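Side-chain contacts in nuclear movement protein (Encephalitozoon cuniculi, PDB 2O30), which probably binds unfolded proteins as a small chaperone-like protein built on the CS domain of the p23 and HSP20 group: residues A[7-10]-A[15-18]; A[29-34]-A[70-75]. The protein carries 1 engineered substitution. One frame throughout, in Å; residues are numbered along the deposited sequence.

Contact 1 of 2, residues A[7-10]-A[15-18]; sequences YTWD and EINI
D10 and N17 face each other as an antiparallel hydrogen-bonded pair and are joined by three hydrogen bonds. Two belong to the backbone: D10 N donates a hydrogen bond to N17 O at 2.9 Å, and N17 N donates one to D10 O over the same distance. The third links the side chains on one face of the sheet, where N17 ND2 donates to D10 OD1 at 3.0 Å. That N-H meets the syn side of the carboxylate but from 29° out of its plane, and the bond is bent, 150° at the hydrogen. D10 has its CG between the backbone N and the carbonyl carbon (chi1 61°), which swings the carboxylate over toward N17. Asparagine suits this place because its amide works both ways: while ND2 serves D10, OD1 accepts from N75 on the next strand.

The neighbouring pair, W9 with I18, is non-hydrogen-bonded, and its CA atoms are correspondingly close. Here W9 CA lies 3.1 Å from N17 O in a strongly bent CA-H...O contact, and I18 CA makes a somewhat straighter one with T8 O.

Apolar groups occupy the other face. I18 lays CG1 against W9 CB at 4.1 Å and sends CG2 to Y7 CB, its two branches thus packing on the CB atoms of two aromatic residues. I16 brings CD1 to the six-membered ring of W9, 3.8 Å from CZ3, meeting it obliquely. Branched aliphatics fit where they fill the interior: I18 also packs on I50, and I16 on W84 and L87.

Together these features are those of an antiparallel beta hairpin, strands 8-12 and 15-21, which opens the CS-domain beta sandwich and borders one of its sheets.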
ATOM      1  N   TYR A   7      -9.309 -15.367   1.693  1.00 23.12           N
ATOM      2  CA  TYR A   7     -10.030 -14.508   2.652  1.00 22.01           C
ATOM      3  C   TYR A   7     -11.514 -14.854   2.609  1.00 21.25           C
ATOM      4  O   TYR A   7     -11.958 -15.583   1.721  1.00 21.29           O
ATOM      5  CB  TYR A   7      -9.873 -13.044   2.264  1.00 22.90           C
ATOM      6  CG  TYR A   7     -10.475 -12.744   0.903  1.00 23.31           C
ATOM      7  CD1 TYR A   7      -9.717 -12.888  -0.254  1.00 25.45           C
ATOM      8  CD2 TYR A   7     -11.817 -12.342   0.776  1.00 24.15           C
ATOM      9  CE1 TYR A   7     -10.264 -12.634  -1.514  1.00 27.33           C
ATOM     10  CE2 TYR A   7     -12.373 -12.089  -0.483  1.00 24.97           C
ATOM     11  CZ  TYR A   7     -11.582 -12.236  -1.615  1.00 26.32           C
ATOM     12  OH  TYR A   7     -12.096 -11.977  -2.864  1.00 27.70           O
ATOM     13  N   THR A   8     -12.248 -14.353   3.591  1.00 20.57           N
ATOM     14  CA  THR A   8     -13.716 -14.364   3.529  1.00 20.07           C
ATOM     15  C   THR A   8     -14.197 -12.958   3.761  1.00 19.43           C
ATOM     16  O   THR A   8     -13.442 -12.086   4.171  1.00 18.45           O
ATOM     17  CB  THR A   8     -14.356 -15.304   4.566  1.00 19.32           C
ATOM     18  OG1 THR A   8     -13.888 -15.001   5.889  1.00 21.64           O
ATOM     19  CG2 THR A   8     -14.031 -16.774   4.221  1.00 21.42           C
ATOM     20  N   TRP A   9     -15.474 -12.724   3.500  1.00 19.88           N
ATOM     21  CA  TRP A   9     -15.991 -11.403   3.772  1.00 19.67           C
ATOM     22  C   TRP A   9     -17.470 -11.484   4.110  1.00 20.81           C
ATOM     23  O   TRP A   9     -18.140 -12.476   3.807  1.00 20.16           O
ATOM     24  CB  TRP A   9     -15.793 -10.479   2.551  1.00 21.00           C
ATOM     25  CG  TRP A   9     -16.666 -10.851   1.362  1.00 20.27           C
ATOM     26  CD1 TRP A   9     -16.456 -11.867   0.477  1.00 19.12           C
ATOM     27  CD2 TRP A   9     -17.893 -10.201   0.946  1.00 19.04           C
ATOM     28  NE1 TRP A   9     -17.475 -11.900  -0.473  1.00 19.65           N
ATOM     29  CE2 TRP A   9     -18.362 -10.892  -0.200  1.00 20.32           C
ATOM     30  CE3 TRP A   9     -18.631  -9.105   1.438  1.00 21.23           C
ATOM     31  CZ2 TRP A   9     -19.556 -10.530  -0.866  1.00 21.68           C
ATOM     32  CZ3 TRP A   9     -19.802  -8.727   0.759  1.00 21.44           C
ATOM     33  CH2 TRP A   9     -20.241  -9.444  -0.373  1.00 20.74           C
ATOM     34  N   ASP A  10     -17.961 -10.416   4.719  1.00 20.37           N
ATOM     35  CA  ASP A  10     -19.379 -10.301   5.051  1.00 21.69           C
ATOM     36  C   ASP A  10     -19.727  -8.825   5.054  1.00 21.43           C
ATOM     37  O   ASP A  10     -18.867  -7.982   4.817  1.00 20.27           O
ATOM     38  CB  ASP A  10     -19.703 -10.936   6.407  1.00 22.83           C
ATOM     39  CG  ASP A  10     -18.970 -10.284   7.554  1.00 28.39           C
ATOM     40  OD1 ASP A  10     -19.410  -9.230   8.058  1.00 33.72           O
ATOM     41  OD2 ASP A  10     -17.949 -10.846   7.986  1.00 35.45           O
ATOM     42  N   GLU A  15     -21.527  -1.413   5.841  1.00 22.88           N
ATOM     43  CA  GLU A  15     -20.121  -1.795   6.140  1.00 23.14           C
ATOM     44  C   GLU A  15     -19.709  -3.086   5.434  1.00 21.28           C
ATOM     45  O   GLU A  15     -20.528  -3.984   5.197  1.00 19.88           O
ATOM     46  CB  GLU A  15     -19.900  -1.964   7.650  1.00 22.77           C
ATOM     47  CG  GLU A  15     -20.008  -0.698   8.481  1.00 27.36           C
ATOM     48  CD  GLU A  15     -19.750  -0.949   9.964  1.00 28.17           C
ATOM     49  OE1 GLU A  15     -19.255  -2.053  10.306  1.00 33.38           O
ATOM     50  OE2 GLU A  15     -20.041  -0.025  10.775  1.00 35.60           O
ATOM     51  N   ILE A  16     -18.427  -3.155   5.092  1.00 19.61           N
ATOM     52  CA  ILE A  16     -17.833  -4.374   4.536  1.00 19.43           C
ATOM     53  C   ILE A  16     -16.799  -4.889   5.560  1.00 19.44           C
ATOM     54  O   ILE A  16     -16.053  -4.086   6.091  1.00 19.14           O
ATOM     55  CB  ILE A  16     -17.143  -4.057   3.193  1.00 20.19           C
ATOM     56  CG1 ILE A  16     -18.188  -3.851   2.078  1.00 20.11           C
ATOM     57  CG2 ILE A  16     -16.164  -5.174   2.750  1.00 21.08           C
ATOM     58  CD1 ILE A  16     -18.980  -5.138   1.651  1.00 21.04           C
ATOM     59  N   ASN A  17     -16.788  -6.204   5.808  1.00 19.29           N
ATOM     60  CA  ASN A  17     -15.808  -6.841   6.697  1.00 20.00           C
ATOM     61  C   ASN A  17     -15.070  -7.921   5.933  1.00 19.75           C
ATOM     62  O   ASN A  17     -15.693  -8.707   5.209  1.00 18.92           O
ATOM     63  CB  ASN A  17     -16.501  -7.466   7.907  1.00 21.05           C
ATOM     64  CG  ASN A  17     -17.170  -6.430   8.788  1.00 25.61           C
ATOM     65  OD1 ASN A  17     -16.497  -5.570   9.374  1.00 27.92           O
ATOM     66  ND2 ASN A  17     -18.492  -6.513   8.895  1.00 29.13           N
ATOM     67  N   ILE A  18     -13.744  -7.948   6.073  1.00 18.82           N
ATOM     68  CA  ILE A  18     -12.922  -8.957   5.394  1.00 19.18           C
ATOM     69  C   ILE A  18     -12.088  -9.645   6.476  1.00 19.19           C
ATOM     70  O   ILE A  18     -11.609  -8.981   7.389  1.00 18.34           O
ATOM     71  CB  ILE A  18     -12.008  -8.334   4.348  1.00 19.96           C
ATOM     72  CG1 ILE A  18     -12.829  -7.656   3.230  1.00 19.85           C
ATOM     73  CG2 ILE A  18     -11.036  -9.391   3.734  1.00 20.65           C
ATOM     74  CD1 ILE A  18     -12.035  -6.599   2.427  1.00 21.86           C
TER

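Contact 2 of 2, residues A[29-34]-A[70-75]; sequences SAIKIR and DVVDVN
This is purely apolar packing between two facing beta sheets, the core contact of a beta sandwich: I31 and I33 of strand 31-36 project toward V72 and V74 of strand 71-78. No hydrogen bond crosses the gap, and across the two segments the nearest CA atoms, those of I31 and V72, stand 8.9 Å apart, a spacing that only side chains bridge. Each pair meets tip to tip, methyl to methyl. I31 CD1 reaches V72 CG2 at 3.7 Å, and two residues further along both strands I33 CD1 reaches V74 CG2 at 3.9 Å.

The torsions explain the reach. In I33 the chain runs extended from CA to CD1 (chi2 169°), pushing the terminal methyl out toward the opposite sheet, and I31 is built much the same way. Both valines present the methyl that lies anti to the carbonyl carbon, CG2. Long isoleucines on one sheet thus meet short valines on the other, and their beta-branching suits the extended backbone. R34 makes cation-pi contacts with W64 and W65 of the second subunit and hydrogen-bonds through NH2 to a bound DTT, probably from the crystallisation liquor.

Around this packing, W65 and I67 of strand 63-68 in the same chain touch I31, L63 lies on V74, and F20 of strand 15-21 flanks V72, while I33 also rests on V42 of strand 39-44.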
ATOM      1  N   SER A  29       5.446  -6.007  10.405  1.00 46.57           N
ATOM      2  CA  SER A  29       5.190  -5.328   9.143  1.00 44.81           C
ATOM      3  C   SER A  29       4.678  -6.367   8.143  1.00 42.67           C
ATOM      4  O   SER A  29       4.669  -6.142   6.922  1.00 42.76           O
ATOM      5  CB  SER A  29       6.483  -4.690   8.637  1.00 45.34           C
ATOM      6  OG  SER A  29       7.562  -5.600   8.777  1.00 46.58           O
ATOM      7  N   ALA A  30       4.242  -7.505   8.681  1.00 39.49           N
ATOM      8  CA  ALA A  30       3.736  -8.608   7.886  1.00 36.31           C
ATOM      9  C   ALA A  30       2.441  -8.234   7.165  1.00 34.13           C
ATOM     10  O   ALA A  30       2.239  -8.654   6.034  1.00 33.69           O
ATOM     11  CB  ALA A  30       3.509  -9.839   8.758  1.00 36.43           C
ATOM     12  N   ILE A  31       1.585  -7.457   7.822  1.00 31.63           N
ATOM     13  CA  ILE A  31       0.256  -7.147   7.286  1.00 29.90           C
ATOM     14  C   ILE A  31       0.282  -5.790   6.604  1.00 28.53           C
ATOM     15  O   ILE A  31       0.507  -4.765   7.245  1.00 28.64           O
ATOM     16  CB  ILE A  31      -0.842  -7.205   8.372  1.00 30.44           C
ATOM     17  CG1 ILE A  31      -0.970  -8.644   8.870  1.00 31.46           C
ATOM     18  CG2 ILE A  31      -2.185  -6.690   7.816  1.00 29.47           C
ATOM     19  CD1 ILE A  31      -1.428  -8.768  10.285  1.00 34.33           C
ATOM     20  N   LYS A  32       0.064  -5.798   5.294  1.00 26.18           N
ATOM     21  CA  LYS A  32       0.085  -4.568   4.521  1.00 26.10           C
ATOM     22  C   LYS A  32      -1.270  -4.383   3.854  1.00 25.41           C
ATOM     23  O   LYS A  32      -1.687  -5.227   3.086  1.00 25.99           O
ATOM     24  CB  LYS A  32       1.198  -4.632   3.479  1.00 25.84           C
ATOM     25  CG  LYS A  32       2.611  -4.591   4.098  1.00 26.01           C
ATOM     26  CD  LYS A  32       3.682  -4.612   2.990  1.00 27.84           C
ATOM     27  CE  LYS A  32       5.103  -4.367   3.542  1.00 29.77           C
ATOM     28  NZ  LYS A  32       5.113  -3.924   4.971  1.00 34.09           N
ATOM     29  N   ILE A  33      -1.943  -3.277   4.160  1.00 25.34           N
ATOM     30  CA  ILE A  33      -3.291  -3.005   3.621  1.00 25.74           C
ATOM     31  C   ILE A  33      -3.315  -1.578   3.065  1.00 25.61           C
ATOM     32  O   ILE A  33      -2.931  -0.627   3.757  1.00 25.68           O
ATOM     33  CB  ILE A  33      -4.383  -3.182   4.706  1.00 25.86           C
ATOM     34  CG1 ILE A  33      -4.340  -4.610   5.251  1.00 26.01           C
ATOM     35  CG2 ILE A  33      -5.777  -2.867   4.133  1.00 25.82           C
ATOM     36  CD1 ILE A  33      -5.177  -4.864   6.517  1.00 27.29           C
ATOM     37  N   ARG A  34      -3.732  -1.444   1.811  1.00 24.70           N
ATOM     38  CA  ARG A  34      -3.889  -0.133   1.164  1.00 24.94           C
ATOM     39  C   ARG A  34      -5.201  -0.109   0.377  1.00 25.11           C
ATOM     40  O   ARG A  34      -5.467  -1.028  -0.385  1.00 24.28           O
ATOM     41  CB  ARG A  34      -2.746   0.124   0.185  1.00 24.69           C
ATOM     42  CG  ARG A  34      -2.847   1.453  -0.578  1.00 25.88           C
ATOM     43  CD  ARG A  34      -1.649   1.707  -1.503  1.00 25.55           C
ATOM     44  NE  ARG A  34      -1.586   0.804  -2.653  1.00 26.57           N
ATOM     45  CZ  ARG A  34      -0.608  -0.070  -2.889  1.00 25.93           C
ATOM     46  NH1 ARG A  34       0.423  -0.176  -2.069  1.00 25.02           N
ATOM     47  NH2 ARG A  34      -0.650  -0.840  -3.968  1.00 28.58           N
ATOM     48  N   ASP A  70      -5.735 -15.771  15.580  1.00 25.99           N
ATOM     49  CA  ASP A  70      -5.065 -16.090  14.322  1.00 26.29           C
ATOM     50  C   ASP A  70      -5.751 -15.425  13.121  1.00 24.94           C
ATOM     51  O   ASP A  70      -5.439 -15.751  11.986  1.00 25.06           O
ATOM     52  CB  ASP A  70      -5.000 -17.625  14.083  1.00 27.34           C
ATOM     53  CG  ASP A  70      -4.169 -17.992  12.844  1.00 31.85           C
ATOM     54  OD1 ASP A  70      -3.004 -17.537  12.785  1.00 37.93           O
ATOM     55  OD2 ASP A  70      -4.647 -18.710  11.915  1.00 33.26           O
ATOM     56  N   VAL A  71      -6.681 -14.511  13.369  1.00 23.67           N
ATOM     57  CA  VAL A  71      -7.471 -13.947  12.255  1.00 23.39           C
ATOM     58  C   VAL A  71      -7.417 -12.424  12.231  1.00 22.77           C
ATOM     59  O   VAL A  71      -7.590 -11.769  13.267  1.00 23.91           O
ATOM     60  CB  VAL A  71      -8.932 -14.434  12.320  1.00 23.51           C
ATOM     61  CG1 VAL A  71      -9.786 -13.748  11.235  1.00 25.48           C
ATOM     62  CG2 VAL A  71      -8.992 -15.958  12.174  1.00 24.32           C
ATOM     63  N   VAL A  72      -7.157 -11.875  11.053  1.00 21.28           N
ATOM     64  CA  VAL A  72      -7.170 -10.429  10.852  1.00 20.41           C
ATOM     65  C   VAL A  72      -8.588 -10.049  10.461  1.00 21.04           C
ATOM     66  O   VAL A  72      -9.168 -10.670   9.567  1.00 19.89           O
ATOM     67  CB  VAL A  72      -6.192  -9.996   9.747  1.00 20.47           C
ATOM     68  CG1 VAL A  72      -6.224  -8.469   9.582  1.00 20.77           C
ATOM     69  CG2 VAL A  72      -4.743 -10.422  10.097  1.00 21.86           C
ATOM     70  N   ASP A  73      -9.134  -9.041  11.134  1.00 21.07           N
ATOM     71  CA  ASP A  73     -10.466  -8.528  10.784  1.00 22.29           C
ATOM     72  C   ASP A  73     -10.314  -7.105  10.234  1.00 21.52           C
ATOM     73  O   ASP A  73      -9.748  -6.245  10.893  1.00 20.58           O
ATOM     74  CB  ASP A  73     -11.366  -8.575  12.011  1.00 23.67           C
ATOM     75  CG  ASP A  73     -11.788  -9.989  12.372  1.00 28.42           C
ATOM     76  OD1 ASP A  73     -12.506 -10.614  11.573  1.00 32.72           O
ATOM     77  OD2 ASP A  73     -11.433 -10.475  13.465  1.00 33.50           O
ATOM     78  N   VAL A  74     -10.787  -6.884   9.010  1.00 20.53           N
ATOM     79  CA  VAL A  74     -10.696  -5.577   8.338  1.00 20.08           C
ATOM     80  C   VAL A  74     -12.129  -5.064   8.180  1.00 20.24           C
ATOM     81  O   VAL A  74     -13.039  -5.844   7.876  1.00 19.81           O
ATOM     82  CB  VAL A  74     -10.038  -5.743   6.963  1.00 19.94           C
ATOM     83  CG1 VAL A  74      -9.846  -4.410   6.276  1.00 20.31           C
ATOM     84  CG2 VAL A  74      -8.671  -6.485   7.088  1.00 19.98           C
ATOM     85  N   ASN A  75     -12.334  -3.773   8.437  1.00 19.91           N
ATOM     86  CA  ASN A  75     -13.672  -3.175   8.343  1.00 21.40           C
ATOM     87  C   ASN A  75     -13.528  -1.851   7.588  1.00 20.37           C
ATOM     88  O   ASN A  75     -12.553  -1.128   7.780  1.00 19.46           O
ATOM     89  CB  ASN A  75     -14.177  -2.942   9.766  1.00 22.70           C
ATOM     90  CG  ASN A  75     -15.451  -2.156   9.820  1.00 27.85           C
ATOM     91  OD1 ASN A  75     -15.424  -0.925   9.990  1.00 32.32           O
ATOM     92  ND2 ASN A  75     -16.586  -2.847   9.683  1.00 30.72           N
TER

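The centres of contacts 1 and 2 lie about 12 Å apart, and they come in series along the chain: the hairpin of contact 1 is complete before strand 31-36 begins. Strand 15-21, the second strand of the hairpin, pairs antiparallel with strand 71-78, so both contacts share the larger sheet. They touch directly there, V74 N probably hydrogen-bonding to I18 O besides the amide bond to N75. Contact 1 therefore works within that sheet, near its border, whereas contact 2 joins it to the three-stranded sheet that strand 31-36 edges. In-plane pairing and face-to-face packing together define the compact CS-domain sandwich, whose strand 31-36 also meets the second subunit.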